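Local coordinates for relaxosome protein TraM (Escherichia coli, PDB 4QPO), which binds plasmid DNA as a homotetramer and, as part of the relaxosome, facilitates the site- and strand-specific cut that TraI makes at the origin of transfer, at residues A[10-13]-A[14-18]; A[35-38]-A[39-43]. All blocks are in the same frame, centred on the assembly; numbering follows the deposited sequence.

Interaction 1. Residues A[10-13]-A[14-18]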
ATOM      1  N   ASP A  10      -5.311  16.754   6.534  1.00 75.02           N
ATOM      2  CA  ASP A  10      -5.881  15.851   5.549  1.00 77.05           C
ATOM      3  C   ASP A  10      -5.950  14.403   6.052  1.00 71.35           C
ATOM      4  O   ASP A  10      -6.981  13.736   5.932  1.00 71.01           O
ATOM      5  CB  ASP A  10      -5.062  15.923   4.264  1.00 83.60           C
ATOM      6  CG  ASP A  10      -5.502  14.906   3.244  1.00 90.76           C
ATOM      7  OD1 ASP A  10      -6.714  14.851   2.937  1.00 97.75           O
ATOM      8  OD2 ASP A  10      -4.636  14.151   2.759  1.00 90.90           O
ATOM      9  N   ALA A  11      -4.840  13.921   6.600  1.00 64.24           N
ATOM     10  CA  ALA A  11      -4.784  12.579   7.176  1.00 61.84           C
ATOM     11  C   ALA A  11      -5.781  12.448   8.318  1.00 64.72           C
ATOM     12  O   ALA A  11      -6.566  11.507   8.359  1.00 63.68           O
ATOM     13  CB  ALA A  11      -3.378  12.258   7.659  1.00 56.37           C
ATOM     14  N   TYR A  12      -5.736  13.395   9.243  1.00 58.18           N
ATOM     15  CA  TYR A  12      -6.622  13.353  10.384  1.00 64.90           C
ATOM     16  C   TYR A  12      -8.083  13.241   9.925  1.00 65.92           C
ATOM     17  O   TYR A  12      -8.828  12.386  10.413  1.00 65.57           O
ATOM     18  CB  TYR A  12      -6.417  14.589  11.264  1.00 68.12           C
ATOM     19  CG  TYR A  12      -7.335  14.610  12.463  1.00 74.41           C
ATOM     20  CD1 TYR A  12      -6.978  13.981  13.653  1.00 75.05           C
ATOM     21  CD2 TYR A  12      -8.572  15.240  12.398  1.00 79.26           C
ATOM     22  CE1 TYR A  12      -7.832  13.996  14.746  1.00 79.42           C
ATOM     23  CE2 TYR A  12      -9.427  15.253  13.480  1.00 83.62           C
ATOM     24  CZ  TYR A  12      -9.056  14.634  14.651  1.00 83.52           C
ATOM     25  OH  TYR A  12      -9.920  14.659  15.724  1.00 87.55           O
ATOM     26  N   GLU A  13      -8.468  14.082   8.967  1.00 67.03           N
ATOM     27  CA  GLU A  13      -9.813  14.043   8.376  1.00 73.68           C
ATOM     28  C   GLU A  13     -10.180  12.671   7.804  1.00 71.94           C
ATOM     29  O   GLU A  13     -11.298  12.187   8.010  1.00 74.14           O
ATOM     30  CB  GLU A  13      -9.945  15.099   7.273  1.00 80.06           C
ATOM     31  CG  GLU A  13     -10.049  16.529   7.769  1.00 87.91           C
ATOM     32  CD  GLU A  13     -10.079  17.541   6.633  1.00 95.15           C
ATOM     33  OE1 GLU A  13      -9.820  17.153   5.471  1.00 97.13           O
ATOM     34  OE2 GLU A  13     -10.360  18.726   6.905  1.00 98.99           O
ATOM     35  N   LYS A  14      -9.247  12.062   7.074  1.00 67.73           N
ATOM     36  CA  LYS A  14      -9.486  10.767   6.446  1.00 69.04           C
ATOM     37  C   LYS A  14      -9.754   9.684   7.495  1.00 69.04           C
ATOM     38  O   LYS A  14     -10.570   8.794   7.267  1.00 67.76           O
ATOM     39  CB  LYS A  14      -8.299  10.352   5.556  1.00 63.75           C
ATOM     40  CG  LYS A  14      -8.043  11.238   4.342  1.00 70.98           C
ATOM     41  CD  LYS A  14      -9.097  11.033   3.274  1.00 76.73           C
ATOM     42  CE  LYS A  14      -9.242   9.554   2.910  1.00 78.57           C
ATOM     43  NZ  LYS A  14     -10.050   9.351   1.666  1.00 84.69           N
ATOM     44  N   ILE A  15      -9.064   9.747   8.633  1.00 66.57           N
ATOM     45  CA  ILE A  15      -9.323   8.796   9.715  1.00 68.62           C
ATOM     46  C   ILE A  15     -10.763   8.907  10.222  1.00 71.52           C
ATOM     47  O   ILE A  15     -11.420   7.901  10.473  1.00 71.80           O
ATOM     48  CB  ILE A  15      -8.391   8.994  10.927  1.00 70.59           C
ATOM     49  CG1 ILE A  15      -6.947   9.226  10.490  1.00 71.08           C
ATOM     50  CG2 ILE A  15      -8.507   7.797  11.867  1.00 71.86           C
ATOM     51  CD1 ILE A  15      -6.414   8.137   9.643  1.00 70.78           C
ATOM     52  N   ASN A  16     -11.235  10.136  10.394  1.00 68.81           N
ATOM     53  CA  ASN A  16     -12.612  10.364  10.815  1.00 73.38           C
ATOM     54  C   ASN A  16     -13.622   9.741   9.866  1.00 75.30           C
ATOM     55  O   ASN A  16     -14.603   9.140  10.303  1.00 77.94           O
ATOM     56  CB  ASN A  16     -12.882  11.856  10.940  1.00 73.75           C
ATOM     57  CG  ASN A  16     -12.281  12.443  12.193  1.00 72.94           C
ATOM     58  OD1 ASN A  16     -11.975  11.719  13.138  1.00 72.32           O
ATOM     59  ND2 ASN A  16     -12.130  13.768  12.219  1.00 73.52           N
ATOM     60  N   ALA A  17     -13.377   9.892   8.567  1.00 75.83           N
ATOM     61  CA  ALA A  17     -14.263   9.336   7.547  1.00 78.89           C
ATOM     62  C   ALA A  17     -14.256   7.805   7.594  1.00 79.84           C
ATOM     63  O   ALA A  17     -15.276   7.167   7.348  1.00 80.60           O
ATOM     64  CB  ALA A  17     -13.860   9.826   6.173  1.00 76.80           C
ATOM     65  N   ILE A  18     -13.106   7.220   7.911  1.00 76.59           N
ATOM     66  CA  ILE A  18     -13.029   5.775   8.094  1.00 77.49           C
ATOM     67  C   ILE A  18     -13.962   5.384   9.213  1.00 77.47           C
ATOM     68  O   ILE A  18     -14.793   4.501   9.043  1.00 80.54           O
ATOM     69  CB  ILE A  18     -11.609   5.281   8.440  1.00 75.71           C
ATOM     70  CG1 ILE A  18     -10.617   5.646   7.341  1.00 74.34           C
ATOM     71  CG2 ILE A  18     -11.612   3.767   8.661  1.00 77.09           C
ATOM     72  CD1 ILE A  18     -10.845   4.905   6.075  1.00 75.82           C
TER
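Lys14 N donates to Asp10 O at 3.0 Å, opening a run of four i to i+4 backbone bonds that continues with Ile15 N to Ala11 O and Ala17 N to Glu13 O; the longest is Asn16 N to Tyr12 O at 3.3 Å. Among the side chains the chief meeting is between Tyr12 and Asn16, one turn apart, where the amide ND2 of Asn16 comes within 3.3 Å of ring atom CE2 of Tyr12. The two planes stand 80° apart. In Tyr12, chi1 179° sets the ring beside its own carbonyl carbon, bringing its end back within reach of the next turn; the same ring meets that of Phe34. Asp10 and Lys14 run side by side, but Asp10 OD1 and Lys14 NZ remain 6.6 Å apart; the ammonium instead makes a long, weak ion pair with Glu50 of the second subunit. Buried, branched Ile15 sets CG1 3.1 Å from Ala11 O and faces Thr37 and Leu41 on helix 34-52 of the ribbon-helix-helix domain, with Leu46 of the second subunit also packing on it. Backbone bonds thus hold this helix together, while the opposite charges of Asp10 and Lys14 probably attract each other weakly.

Interaction 2. Residues A[35-38]-A[39-43]; sequences SATA and SMLLE
Ser35 to Ala38 accept, through their carbonyl oxygens, the N-H groups of Ser39 to Leu42 in turn, giving four consecutive alpha-helical bonds, the shortest from Ser39 N to Ser35 O at 2.8 Å. The side-chain contact is made by Thr37 and Leu41, one turn apart on the buried face, which lie alongside each other and point the same way. Methyl CG2 of Thr37 approaches methyl CD1 of Leu41 to 4.1 Å, while CG of Leu41 sits 3.3 Å from Thr37 O. One torsion sorts the two branches of threonine: at chi1 -68° the hydroxyl lies beside its own nitrogen and makes a weak hydrogen bond to Ser33 O, leaving the methyl for the hydrophobic side. Thr37 therefore suits a buried place, since its polar atom is turned back to the preceding turn. Ser39 packs CB 3.2 Å from Ser35 O, and Met40 brings CB to 3.3 Å from Ala36 O before its side chain bends away and touches Arg22 of helix 9-23. These residues occupy the first half of helix 34-52, the second helix of the ribbon-helix-helix domain. Thr37 and Leu41 cover helix 9-23, Leu41 also meets Leu42 of the second subunit, Ser35 packs on Leu5 in strand 2-6 of that subunit, and Glu43 OE2 is hydrogen-bonded to Ser8 OG of the second subunit.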
ATOM      1  N   SER A  35      -8.135   6.244  17.845  1.00 56.40           N
ATOM      2  CA  SER A  35      -6.837   5.644  18.145  1.00 57.52           C
ATOM      3  C   SER A  35      -6.739   4.236  17.596  1.00 56.42           C
ATOM      4  O   SER A  35      -5.731   3.864  17.030  1.00 53.70           O
ATOM      5  CB  SER A  35      -6.587   5.626  19.656  1.00 62.47           C
ATOM      6  OG  SER A  35      -6.440   6.941  20.154  1.00 63.68           O
ATOM      7  N   ALA A  36      -7.796   3.454  17.779  1.00 62.04           N
ATOM      8  CA  ALA A  36      -7.795   2.071  17.325  1.00 62.87           C
ATOM      9  C   ALA A  36      -7.547   2.014  15.823  1.00 60.23           C
ATOM     10  O   ALA A  36      -6.746   1.209  15.348  1.00 58.83           O
ATOM     11  CB  ALA A  36      -9.110   1.389  17.683  1.00 67.38           C
ATOM     12  N   THR A  37      -8.221   2.899  15.093  1.00 60.85           N
ATOM     13  CA  THR A  37      -8.103   2.981  13.648  1.00 59.73           C
ATOM     14  C   THR A  37      -6.716   3.470  13.237  1.00 54.93           C
ATOM     15  O   THR A  37      -6.085   2.887  12.356  1.00 52.04           O
ATOM     16  CB  THR A  37      -9.191   3.908  13.063  1.00 62.83           C
ATOM     17  OG1 THR A  37     -10.458   3.280  13.233  1.00 70.19           O
ATOM     18  CG2 THR A  37      -8.976   4.145  11.581  1.00 62.28           C
ATOM     19  N   ALA A  38      -6.251   4.531  13.886  1.00 52.05           N
ATOM     20  CA  ALA A  38      -4.923   5.071  13.651  1.00 47.10           C
ATOM     21  C   ALA A  38      -3.849   4.015  13.877  1.00 49.53           C
ATOM     22  O   ALA A  38      -2.920   3.878  13.096  1.00 50.43           O
ATOM     23  CB  ALA A  38      -4.676   6.275  14.561  1.00 46.28           C
ATOM     24  N   SER A  39      -3.989   3.274  14.962  1.00 50.11           N
ATOM     25  CA  SER A  39      -3.025   2.257  15.326  1.00 49.54           C
ATOM     26  C   SER A  39      -3.055   1.129  14.303  1.00 49.64           C
ATOM     27  O   SER A  39      -2.019   0.571  13.915  1.00 45.49           O
ATOM     28  CB  SER A  39      -3.339   1.759  16.740  1.00 54.25           C
ATOM     29  OG  SER A  39      -2.614   0.589  17.046  1.00 59.35           O
ATOM     30  N   MET A  40      -4.257   0.823  13.832  1.00 51.82           N
ATOM     31  CA  MET A  40      -4.445  -0.215  12.836  1.00 50.75           C
ATOM     32  C   MET A  40      -3.794   0.192  11.529  1.00 43.97           C
ATOM     33  O   MET A  40      -3.229  -0.637  10.827  1.00 42.41           O
ATOM     34  CB  MET A  40      -5.939  -0.498  12.617  1.00 57.33           C
ATOM     35  CG  MET A  40      -6.225  -1.743  11.784  1.00 60.80           C
ATOM     36  SD  MET A  40      -7.343  -1.429  10.402  1.00133.91           S
ATOM     37  CE  MET A  40      -6.265  -0.480   9.354  1.00 45.75           C
ATOM     38  N   LEU A  41      -3.878   1.472  11.204  1.00 42.70           N
ATOM     39  CA  LEU A  41      -3.323   1.955   9.954  1.00 43.51           C
ATOM     40  C   LEU A  41      -1.798   2.004   9.995  1.00 44.17           C
ATOM     41  O   LEU A  41      -1.135   1.796   8.965  1.00 44.89           O
ATOM     42  CB  LEU A  41      -3.893   3.325   9.618  1.00 44.63           C
ATOM     43  CG  LEU A  41      -5.336   3.355   9.131  1.00 48.50           C
ATOM     44  CD1 LEU A  41      -5.788   4.782   9.089  1.00 49.57           C
ATOM     45  CD2 LEU A  41      -5.456   2.706   7.748  1.00 50.16           C
ATOM     46  N   LEU A  42      -1.251   2.240  11.186  1.00 40.93           N
ATOM     47  CA  LEU A  42       0.194   2.313  11.383  1.00 38.21           C
ATOM     48  C   LEU A  42       0.821   0.924  11.274  1.00 40.60           C
ATOM     49  O   LEU A  42       1.901   0.752  10.693  1.00 41.31           O
ATOM     50  CB  LEU A  42       0.520   2.945  12.747  1.00 38.81           C
ATOM     51  CG  LEU A  42       1.971   2.945  13.254  1.00 40.62           C
ATOM     52  CD1 LEU A  42       2.930   3.511  12.249  1.00 38.85           C
ATOM     53  CD2 LEU A  42       2.044   3.750  14.508  1.00 43.70           C
ATOM     54  N   GLU A  43       0.141  -0.074  11.829  1.00 41.43           N
ATOM     55  CA  GLU A  43       0.655  -1.433  11.763  1.00 43.76           C
ATOM     56  C   GLU A  43       0.491  -2.010  10.351  1.00 40.87           C
ATOM     57  O   GLU A  43       1.320  -2.803   9.935  1.00 41.47           O
ATOM     58  CB  GLU A  43      -0.025  -2.314  12.811  1.00 53.94           C
ATOM     59  CG  GLU A  43       0.366  -1.863  14.224  1.00 60.50           C
ATOM     60  CD  GLU A  43      -0.100  -2.786  15.303  1.00 70.98           C
ATOM     61  OE1 GLU A  43      -1.147  -3.446  15.107  1.00 76.90           O
ATOM     62  OE2 GLU A  43       0.577  -2.841  16.361  1.00 74.41           O
TER

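Interaction 1 belongs to helix 9-23 and interaction 2 to helix 34-52, the two helices of the ribbon-helix-helix fold, and they touch through aliphatic side chains. Methyl CD1 of Ile15 lies 3.5 Å from CD1 of Leu41, and CG2 of Ile15 is 3.7 Å from CG2 of Thr37, with Ile18 beside it. Both contacts are partly buried, but interaction 2 sits nearer the centre of the chain and has more buried residues, mostly small or aliphatic, whereas 10-18 displays more charged and amide groups. Both reach the second subunit, 10-18 by packing and a weak ion pair, 35-43 by leucine packing and a hydrogen bond.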